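Local coordinates for arsenical resistance operon trans-acting repressor (Bacteroides vulgatus, PDB 3KTB), which probably binds DNA as a trans-acting repressor of an arsenical resistance operon, at residues A[94-97]-A[98-102]. Sequence-based numbering, arbitrary orientation.
Sequences TKQM and SEWTG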
# COMPACT_ATOMS: atom_id res chain seq x y z
N THR A 94 -23.50 -0.78 35.19
CA THR A 94 -24.56 -0.02 34.57
C THR A 94 -24.47 1.47 34.95
O THR A 94 -24.77 2.35 34.13
CB THR A 94 -25.95 -0.63 34.86
OG1 THR A 94 -25.93 -2.02 34.48
CG2 THR A 94 -27.05 0.09 34.05
N LYS A 95 -24.05 1.76 36.18
CA LYS A 95 -23.84 3.14 36.61
C LYS A 95 -22.87 3.87 35.67
O LYS A 95 -23.19 4.96 35.16
CB LYS A 95 -23.32 3.20 38.06
CG LYS A 95 -23.08 4.63 38.56
CD LYS A 95 -22.78 4.67 40.07
CE LYS A 95 -22.57 6.11 40.56
NZ LYS A 95 -22.47 6.21 42.05
N GLN A 96 -21.71 3.28 35.43
CA GLN A 96 -20.73 3.84 34.48
C GLN A 96 -21.27 4.01 33.05
O GLN A 96 -21.15 5.09 32.46
CB GLN A 96 -19.47 2.98 34.44
CG GLN A 96 -18.78 2.83 35.76
CD GLN A 96 -17.59 1.89 35.67
OE1 GLN A 96 -17.74 0.71 35.38
NE2 GLN A 96 -16.40 2.42 35.92
N MSE A 97 -21.86 2.94 32.49
CA MSE A 97 -22.40 3.03 31.13
C MSE A 97 -23.37 4.19 31.09
O MSE A 97 -23.38 5.00 30.15
CB MSE A 97 -23.10 1.73 30.72
CG MSE A 97 -22.19 0.50 30.72
SE MSE A 97 -20.83 0.65 29.32
CE MSE A 97 -22.04 0.37 27.77
N SER A 98 -24.19 4.28 32.13
CA SER A 98 -25.20 5.31 32.24
C SER A 98 -24.54 6.70 32.30
O SER A 98 -25.04 7.67 31.71
CB SER A 98 -26.04 5.05 33.49
OG SER A 98 -27.26 5.77 33.46
N GLU A 99 -23.40 6.77 32.99
CA GLU A 99 -22.69 8.04 33.12
C GLU A 99 -21.98 8.41 31.83
O GLU A 99 -22.02 9.57 31.41
CB GLU A 99 -21.71 8.01 34.31
CG GLU A 99 -22.36 8.38 35.66
CD GLU A 99 -21.61 7.83 36.89
OE1 GLU A 99 -22.05 8.10 38.03
OE2 GLU A 99 -20.59 7.11 36.72
N TRP A 100 -21.34 7.44 31.18
CA TRP A 100 -20.57 7.72 29.97
C TRP A 100 -21.46 8.07 28.79
O TRP A 100 -21.00 8.63 27.78
CB TRP A 100 -19.76 6.50 29.57
CG TRP A 100 -18.70 6.19 30.53
CD1 TRP A 100 -18.05 7.07 31.35
CD2 TRP A 100 -18.14 4.90 30.76
NE1 TRP A 100 -17.10 6.40 32.08
CE2 TRP A 100 -17.14 5.07 31.75
CE3 TRP A 100 -18.37 3.63 30.24
CZ2 TRP A 100 -16.37 4.00 32.23
CZ3 TRP A 100 -17.62 2.57 30.71
CH2 TRP A 100 -16.63 2.76 31.70
N THR A 101 -22.73 7.77 28.94
CA THR A 101 -23.65 7.70 27.83
C THR A 101 -24.75 8.76 27.97
O THR A 101 -25.37 9.19 27.00
CB THR A 101 -24.19 6.26 27.81
OG1 THR A 101 -23.81 5.59 26.60
CG2 THR A 101 -25.64 6.21 28.04
N GLY A 102 -24.99 9.20 29.20
CA GLY A 102 -26.03 10.19 29.44
C GLY A 102 -27.41 9.55 29.46
O GLY A 102 -28.40 10.22 29.71
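Gln96 and Trp100 lie side by side on the last helix of the chain, one turn apart and pointing the same way. CB of Gln96 sits over the face of the six-membered ring of Trp100, 3.9 Å from its centroid and 11° off the normal, a CH-pi contact. The Gln96 chain then runs extended past the ring, its amide plane turned 37° from the indole. Its OE1 accepts a hydrogen bond from Thr93 N. The backbone O of Gln96 lies over the indole nearer its five-membered ring, closest to CG of Trp100, while accepting a nearly straight hydrogen bond from Trp100 N (2.7 Å). With CG beside the backbone N (chi1 -67°), the indole of Trp100 lies back towards Gln96 on the preceding turn. Selenomethionine Met97 bends at chi2 and chi3, and its SE reaches CE3 of Trp100 at 4.0 Å. This Met-aromatic contact is oblique to the ring. On the solvent side, extended Lys95 crosses Glu99. Lys95 CE is 3.3 Å from Glu99 OE1, while Lys95 NZ is 4.5 Å from that oxygen, beyond a salt bridge. Ser98 OG hydrogen-bonds to Val103 O, just past the helix, where Gly102 turns to positive phi. The helix packs through Met97 and Thr101 on Leu39 of helix 27-41. Met97, Trp100 and Thr101 meet Ile7 of strand 7-11, and Trp100 also covers Ala86 and Val87 of strand 84-87 in this thioredoxin-clan domain.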